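Local atomic coordinates of acetyl-CoA acetyltransferase (Elizabethkingia anophelis NUHP1, PDB entry 6BN2), a protein that probably catalyses the reversible condensation of two acetyl-CoA molecules into acetoacetyl-CoA and free CoA, as a member of the thiolase family. Residues M26-G31 and E223-K228; A106-K111 and V284-A289. One frame throughout, in Å; residues are numbered along the deposited sequence. Where two conformers were deposited one is given.

Interaction 1: residues M26-G31 and E223-K228; sequences MGSLSG and EDEEYK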
ATOM      1  N   MET A  26     -15.728  10.083 -15.601  1.00 18.50           N
ATOM      2  CA  MET A  26     -17.158  10.347 -15.430  0.71 20.17           C
ATOM      3  C   MET A  26     -18.009   9.562 -16.427  1.00 19.19           C
ATOM      4  O   MET A  26     -19.149   9.963 -16.732  1.00 23.00           O
ATOM      5  CB  MET A  26     -17.466  11.847 -15.531  0.71 21.76           C
ATOM      6  CG  MET A  26     -16.514  12.719 -14.738  0.71 23.01           C
ATOM      7  SD  MET A  26     -16.494  12.381 -12.984  0.71 22.72           S
ATOM      8  CE  MET A  26     -18.176  12.780 -12.534  0.71 27.26           C
ATOM      9  N   GLY A  27     -17.487   8.441 -16.913  1.00 18.63           N
ATOM     10  CA  GLY A  27     -18.118   7.638 -17.955  1.00 18.89           C
ATOM     11  C   GLY A  27     -18.836   6.423 -17.410  1.00 20.43           C
ATOM     12  O   GLY A  27     -19.461   6.471 -16.342  1.00 20.67           O
ATOM     13  N   SER A  28     -18.725   5.313 -18.149  1.00 17.36           N
ATOM     14  CA  SER A  28     -19.621   4.175 -17.950  1.00 19.11           C
ATOM     15  C   SER A  28     -19.426   3.501 -16.601  1.00 19.52           C
ATOM     16  O   SER A  28     -20.360   2.872 -16.097  1.00 22.54           O
ATOM     17  CB  SER A  28     -19.432   3.147 -19.067  1.00 23.54           C
ATOM     18  OG  SER A  28     -19.951   3.637 -20.284  1.00 22.66           O
ATOM     19  N   LEU A  29     -18.226   3.582 -16.022  1.00 17.20           N
ATOM     20  CA  LEU A  29     -17.949   2.966 -14.728  1.00 17.64           C
ATOM     21  C   LEU A  29     -17.902   3.973 -13.599  1.00 18.83           C
ATOM     22  O   LEU A  29     -17.515   3.613 -12.480  1.00 18.12           O
ATOM     23  CB  LEU A  29     -16.625   2.197 -14.775  1.00 15.36           C
ATOM     24  CG  LEU A  29     -16.654   1.014 -15.746  1.00 16.52           C
ATOM     25  CD1 LEU A  29     -15.281   0.329 -15.786  1.00 19.02           C
ATOM     26  CD2 LEU A  29     -17.784   0.009 -15.400  1.00 18.29           C
ATOM     27  N   SER A  30     -18.315   5.218 -13.846  1.00 18.57           N
ATOM     28  CA  SER A  30     -18.132   6.233 -12.819  1.00 19.42           C
ATOM     29  C   SER A  30     -18.976   5.969 -11.577  1.00 23.39           C
ATOM     30  O   SER A  30     -18.654   6.496 -10.504  1.00 22.14           O
ATOM     31  CB  SER A  30     -18.444   7.615 -13.391  1.00 23.38           C
ATOM     32  OG  SER A  30     -19.785   7.698 -13.825  1.00 23.35           O
ATOM     33  N   GLY A  31     -20.026   5.157 -11.690  1.00 19.96           N
ATOM     34  CA  GLY A  31     -20.840   4.776 -10.550  1.00 19.96           C
ATOM     35  C   GLY A  31     -20.488   3.448  -9.909  1.00 20.11           C
ATOM     36  O   GLY A  31     -21.220   2.997  -9.018  1.00 22.34           O
ATOM     37  N   GLU A 223     -16.453  -3.481 -23.167  1.00 20.12           N
ATOM     38  CA  GLU A 223     -15.420  -3.053 -24.093  1.00 17.19           C
ATOM     39  C   GLU A 223     -14.875  -1.694 -23.669  1.00 19.75           C
ATOM     40  O   GLU A 223     -15.635  -0.825 -23.228  1.00 21.43           O
ATOM     41  CB  GLU A 223     -15.982  -2.990 -25.521  1.00 20.26           C
ATOM     42  CG  GLU A 223     -14.938  -2.705 -26.590  1.00 23.92           C
ATOM     43  CD  GLU A 223     -15.482  -2.895 -28.002  1.00 31.69           C
ATOM     44  OE1 GLU A 223     -16.578  -3.480 -28.156  1.00 34.88           O
ATOM     45  OE2 GLU A 223     -14.806  -2.461 -28.956  1.00 32.42           O
ATOM     46  N   ASP A 224     -13.555  -1.527 -23.801  1.00 17.21           N
ATOM     47  CA  ASP A 224     -12.914  -0.241 -23.536  1.00 19.13           C
ATOM     48  C   ASP A 224     -13.623   0.851 -24.315  1.00 19.93           C
ATOM     49  O   ASP A 224     -13.924   0.676 -25.496  1.00 22.32           O
ATOM     50  CB  ASP A 224     -11.443  -0.272 -23.961  1.00 17.47           C
ATOM     51  CG  ASP A 224     -10.627  -1.276 -23.191  1.00 19.06           C
ATOM     52  OD1 ASP A 224     -10.859  -1.473 -21.984  1.00 16.96           O
ATOM     53  OD2 ASP A 224      -9.722  -1.867 -23.797  1.00 17.70           O
ATOM     54  N   GLU A 225     -13.907   1.981 -23.660  1.00 19.78           N
ATOM     55  CA  GLU A 225     -14.636   3.034 -24.359  1.00 20.28           C
ATOM     56  C   GLU A 225     -13.769   4.240 -24.700  1.00 18.50           C
ATOM     57  O   GLU A 225     -14.197   5.075 -25.509  1.00 23.90           O
ATOM     58  CB  GLU A 225     -15.871   3.496 -23.557  1.00 23.12           C
ATOM     59  CG  GLU A 225     -15.567   4.222 -22.229  1.00 19.45           C
ATOM     60  CD  GLU A 225     -16.834   4.483 -21.401  1.00 20.50           C
ATOM     61  OE1 GLU A 225     -17.961   4.243 -21.889  1.00 23.48           O
ATOM     62  OE2 GLU A 225     -16.704   4.927 -20.238  1.00 21.47           O
ATOM     63  N   GLU A 226     -12.557   4.331 -24.148  1.00 22.92           N
ATOM     64  CA  GLU A 226     -11.733   5.512 -24.388  1.00 21.76           C
ATOM     65  C   GLU A 226     -11.292   5.617 -25.846  1.00 25.75           C
ATOM     66  O   GLU A 226     -11.205   6.722 -26.384  1.00 24.41           O
ATOM     67  CB  GLU A 226     -10.507   5.500 -23.472  1.00 20.89           C
ATOM     68  CG  GLU A 226      -9.772   6.826 -23.451  1.00 24.88           C
ATOM     69  CD  GLU A 226     -10.619   7.932 -22.847  1.00 32.03           C
ATOM     70  OE1 GLU A 226     -11.146   7.749 -21.722  1.00 23.40           O
ATOM     71  OE2 GLU A 226     -10.781   8.983 -23.503  1.00 26.65           O
ATOM     72  N   TYR A 227     -10.998   4.488 -26.498  1.00 23.50           N
ATOM     73  CA  TYR A 227     -10.342   4.551 -27.804  1.00 27.89           C
ATOM     74  C   TYR A 227     -11.289   5.013 -28.896  1.00 27.00           C
ATOM     75  O   TYR A 227     -10.834   5.373 -29.994  1.00 28.60           O
ATOM     76  CB  TYR A 227      -9.718   3.190 -28.163  1.00 26.96           C
ATOM     77  CG  TYR A 227     -10.681   2.136 -28.652  1.00 24.07           C
ATOM     78  CD1 TYR A 227     -10.979   2.023 -30.012  1.00 25.85           C
ATOM     79  CD2 TYR A 227     -11.289   1.238 -27.778  1.00 25.03           C
ATOM     80  CE1 TYR A 227     -11.850   1.066 -30.485  1.00 27.96           C
ATOM     81  CE2 TYR A 227     -12.174   0.263 -28.251  1.00 26.58           C
ATOM     82  CZ  TYR A 227     -12.446   0.185 -29.607  1.00 28.33           C
ATOM     83  OH  TYR A 227     -13.310  -0.762 -30.109  1.00 30.78           O
ATOM     84  N   LYS A 228     -12.589   5.013 -28.623  1.00 25.80           N
ATOM     85  CA  LYS A 228     -13.554   5.605 -29.533  1.00 30.46           C
ATOM     86  C   LYS A 228     -13.691   7.114 -29.342  1.00 37.08           C
ATOM     87  O   LYS A 228     -14.306   7.771 -30.186  1.00 43.27           O
ATOM     88  CB  LYS A 228     -14.893   4.892 -29.353  1.00 33.96           C
ATOM     89  CG  LYS A 228     -14.853   3.465 -29.883  1.00 43.08           C
ATOM     90  CD  LYS A 228     -16.008   2.613 -29.376  1.00 52.63           C
ATOM     91  CE  LYS A 228     -15.700   2.044 -27.998  1.00 49.73           C
ATOM     92  NZ  LYS A 228     -16.646   0.961 -27.605  1.00 53.47           N
TER
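Glu225 reaches across to the turn at Ser28 with its whole carboxylate, and the bonding can be followed outward from its CB. That CB points at the 26-31 loop, and CG sits between the backbone N and the carbonyl carbon (chi1 67°). Beyond CG the chain is extended, which carries CD to 3.7 Å from Ser28 CB. At the tip the two oxygens divide the work. OE2 takes the backbone N-H of Ser28 on its syn lone pair, with Ser28 N to Glu225 OE2 at 2.9 Å and an N-H...O angle of 173°. OE1 accepts from the hydroxyl, Ser28 OG to Glu225 OE1 being 2.6 Å; the donor comes from the syn side but 23° out of the carboxylate plane. Gripped by amide and hydroxyl of one serine, the carboxylate has its rotation fixed.

The recipient is a type I beta turn, Gly27 to Ser30, in the loop joining strand 12-24 to helix 34-48 of the N-terminal thiolase domain. Gly27 O closes it, accepting Ser30 N at 3.0 Å and also Ser30 OG at 2.8 Å. Gly27 CA lies 3.8 Å from Glu225 OE2, so the carboxylate rests against the start of the turn. Glu225 OE2 has a further donor in Ser24 N, while Asp224, the preceding residue, forms a salt bridge with Arg19 of strand 12-24, the strand that also supplies Ser24.

Interaction 2: residues A106-K111 and V284-A289; sequences AAQAVK and VSYADA
A helix laid against the central mixed sheet of the thiolase fold provides this contact: helix 98-111 meets strand 281-290, and the axes of the short segments approach to 10.8 Å, inclined at 126° between N-to-C directions. Tyr286 bridges that distance. Its ring leans on the methyl of Ala107, CB lying 4.1 Å from Tyr286 CE2, and its hydroxyl enters between two longer side chains. Lys111 arrives from the opposite direction, bent at chi3 (69°), which brings NZ to donate a hydrogen bond to Tyr286 OH at 3.0 Å. Gln108 contributes its aliphatic part, with CG 3.3 Å from Tyr286 OH; its amide plane stands 86° from the ring plane, and NE2 is 3.9 Å from Tyr286 CE1. The polar ends of Gln108 and Tyr286 share a partner across the subunit interface, Asp114 of the second subunit, whose OD2 hydrogen-bonds both Gln108 NE2 and Tyr286 OH. The phenol is therefore held by Lys111 and by this carboxylate. Ala107 and Lys111 also touch Val12 on strand 12-24; strand 281-290 lies between that strand and 391-399 in the sheet, with backbone bonds such as Ala287 to Ala394, and Ser285 packs on helix 300-311.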
ATOM      1  N   ALA A 106       3.854 -10.078  -4.613  1.00 11.08           N
ATOM      2  CA  ALA A 106       3.223 -11.386  -4.509  1.00 11.24           C
ATOM      3  C   ALA A 106       4.178 -12.488  -4.955  1.00 13.42           C
ATOM      4  O   ALA A 106       4.237 -13.560  -4.337  1.00 12.16           O
ATOM      5  CB  ALA A 106       1.934 -11.405  -5.336  1.00 11.68           C
ATOM      6  N   ALA A 107       4.936 -12.239  -6.030  1.00 13.30           N
ATOM      7  CA  ALA A 107       5.930 -13.212  -6.461  1.00 13.98           C
ATOM      8  C   ALA A 107       6.978 -13.431  -5.373  1.00 13.99           C
ATOM      9  O   ALA A 107       7.418 -14.568  -5.136  1.00 14.90           O
ATOM     10  CB  ALA A 107       6.570 -12.749  -7.779  1.00 15.75           C
ATOM     11  N   GLN A 108       7.361 -12.362  -4.676  1.00 14.27           N
ATOM     12  CA  GLN A 108       8.328 -12.501  -3.596  1.00 14.35           C
ATOM     13  C   GLN A 108       7.761 -13.326  -2.452  1.00 14.45           C
ATOM     14  O   GLN A 108       8.501 -14.075  -1.811  1.00 15.22           O
ATOM     15  CB  GLN A 108       8.771 -11.122  -3.100  1.00 15.81           C
ATOM     16  CG  GLN A 108       9.611 -10.393  -4.157  1.00 15.55           C
ATOM     17  CD  GLN A 108       9.901  -8.956  -3.819  1.00 15.73           C
ATOM     18  OE1 GLN A 108       9.029  -8.224  -3.379  1.00 19.48           O
ATOM     19  NE2 GLN A 108      11.146  -8.545  -4.005  1.00 16.88           N
ATOM     20  N   ALA A 109       6.457 -13.199  -2.178  1.00 13.83           N
ATOM     21  CA  ALA A 109       5.835 -14.034  -1.146  1.00 14.84           C
ATOM     22  C   ALA A 109       5.890 -15.514  -1.520  1.00 16.11           C
ATOM     23  O   ALA A 109       6.074 -16.378  -0.646  1.00 15.98           O
ATOM     24  CB  ALA A 109       4.383 -13.601  -0.913  1.00 15.09           C
ATOM     25  N   VAL A 110       5.736 -15.830  -2.811  1.00 14.27           N
ATOM     26  CA  VAL A 110       5.883 -17.219  -3.256  1.00 14.42           C
ATOM     27  C   VAL A 110       7.341 -17.667  -3.139  1.00 17.42           C
ATOM     28  O   VAL A 110       7.635 -18.748  -2.608  1.00 18.82           O
ATOM     29  CB  VAL A 110       5.360 -17.401  -4.696  1.00 15.32           C
ATOM     30  CG1 VAL A 110       5.580 -18.864  -5.182  1.00 16.81           C
ATOM     31  CG2 VAL A 110       3.871 -17.054  -4.785  1.00 15.97           C
ATOM     32  N   LYS A 111       8.274 -16.846  -3.633  1.00 15.78           N
ATOM     33  CA  LYS A 111       9.687 -17.231  -3.600  1.00 17.03           C
ATOM     34  C   LYS A 111      10.212 -17.360  -2.176  1.00 18.60           C
ATOM     35  O   LYS A 111      11.107 -18.181  -1.916  1.00 21.85           O
ATOM     36  CB  LYS A 111      10.521 -16.217  -4.392  1.00 18.12           C
ATOM     37  CG  LYS A 111      10.254 -16.280  -5.876  1.00 19.68           C
ATOM     38  CD  LYS A 111      10.800 -15.085  -6.634  1.00 24.78           C
ATOM     39  CE  LYS A 111      12.308 -15.066  -6.687  1.00 32.20           C
ATOM     40  NZ  LYS A 111      12.752 -13.999  -7.655  1.00 34.70           N
ATOM     41  N   VAL A 284       9.822 -14.396 -14.840  1.00 14.68           N
ATOM     42  CA  VAL A 284      11.254 -14.684 -14.917  1.00 14.63           C
ATOM     43  C   VAL A 284      12.042 -13.820 -13.939  1.00 16.04           C
ATOM     44  O   VAL A 284      12.895 -14.328 -13.200  1.00 18.19           O
ATOM     45  CB  VAL A 284      11.755 -14.487 -16.357  1.00 17.69           C
ATOM     46  CG1 VAL A 284      13.256 -14.724 -16.427  1.00 18.90           C
ATOM     47  CG2 VAL A 284      11.010 -15.422 -17.317  1.00 17.84           C
ATOM     48  N   SER A 285      11.755 -12.517 -13.938  1.00 15.65           N
ATOM     49  CA  SER A 285      12.457 -11.556 -13.098  1.00 13.45           C
ATOM     50  C   SER A 285      11.662 -10.261 -13.054  1.00 13.14           C
ATOM     51  O   SER A 285      10.696 -10.066 -13.801  1.00 14.73           O
ATOM     52  CB  SER A 285      13.865 -11.279 -13.622  1.00 18.53           C
ATOM     53  OG  SER A 285      13.760 -10.642 -14.892  1.00 17.03           O
ATOM     54  N   TYR A 286      12.102  -9.360 -12.180  1.00 14.28           N
ATOM     55  CA  TYR A 286      11.432  -8.072 -12.029  1.00 12.77           C
ATOM     56  C   TYR A 286      12.400  -7.146 -11.314  1.00 13.76           C
ATOM     57  O   TYR A 286      13.375  -7.596 -10.703  1.00 15.34           O
ATOM     58  CB  TYR A 286      10.097  -8.185 -11.246  1.00 14.51           C
ATOM     59  CG  TYR A 286      10.271  -9.098 -10.065  1.00 14.47           C
ATOM     60  CD1 TYR A 286      10.851  -8.627  -8.891  1.00 15.27           C
ATOM     61  CD2 TYR A 286       9.939 -10.442 -10.146  1.00 16.03           C
ATOM     62  CE1 TYR A 286      11.097  -9.473  -7.830  1.00 17.03           C
ATOM     63  CE2 TYR A 286      10.175 -11.299  -9.084  1.00 17.01           C
ATOM     64  CZ  TYR A 286      10.753 -10.805  -7.934  1.00 18.25           C
ATOM     65  OH  TYR A 286      11.029 -11.647  -6.873  1.00 20.63           O
ATOM     66  N   ALA A 287      12.113  -5.848 -11.385  1.00 12.11           N
ATOM     67  CA  ALA A 287      13.000  -4.878 -10.746  1.00 12.66           C
ATOM     68  C   ALA A 287      12.299  -3.538 -10.620  1.00 12.85           C
ATOM     69  O   ALA A 287      11.414  -3.203 -11.415  1.00 14.31           O
ATOM     70  CB  ALA A 287      14.306  -4.681 -11.541  1.00 14.79           C
ATOM     71  N   ASP A 288      12.724  -2.774  -9.624  1.00 14.78           N
ATOM     72  CA  ASP A 288      12.373  -1.370  -9.491  1.00 13.63           C
ATOM     73  C   ASP A 288      13.615  -0.528  -9.749  1.00 14.08           C
ATOM     74  O   ASP A 288      14.743  -0.951  -9.469  1.00 16.46           O
ATOM     75  CB  ASP A 288      11.863  -1.044  -8.082  1.00 14.33           C
ATOM     76  CG  ASP A 288      10.634  -1.836  -7.700  1.00 21.38           C
ATOM     77  OD1 ASP A 288       9.607  -1.694  -8.382  1.00 18.32           O
ATOM     78  OD2 ASP A 288      10.705  -2.645  -6.737  1.00 28.13           O
ATOM     79  N   ALA A 289      13.401   0.693 -10.231  1.00 12.27           N
ATOM     80  CA  ALA A 289      14.492   1.659 -10.290  1.00 13.36           C
ATOM     81  C   ALA A 289      13.916   3.045 -10.040  1.00 13.26           C
ATOM     82  O   ALA A 289      12.711   3.259 -10.159  1.00 14.52           O
ATOM     83  CB  ALA A 289      15.208   1.619 -11.649  1.00 17.74           C
TER

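Interaction 1 is a surface contact between two loops, whereas interaction 2 is mostly buried and joins a helix to a sheet strand. Their centres lie 32 Å apart, on opposite sides of the chain's centre, and no atoms touch. They share no segment, yet both adjoin strand 12-24: 26-31 follows it in sequence, and helix 98-111 packs on it. The chemistry follows the setting. Interaction 1 buries 99 Å² and rests on two hydrogen bonds to one carboxylate within the N-terminal thiolase region; interaction 2 buries 167 Å², combines ring packing with one hydrogen bond, and links the N- and C-terminal thiolase regions. The second subunit bonds directly to interaction 2, but at interaction 1 it packs on Met26, which takes no part in the bonding.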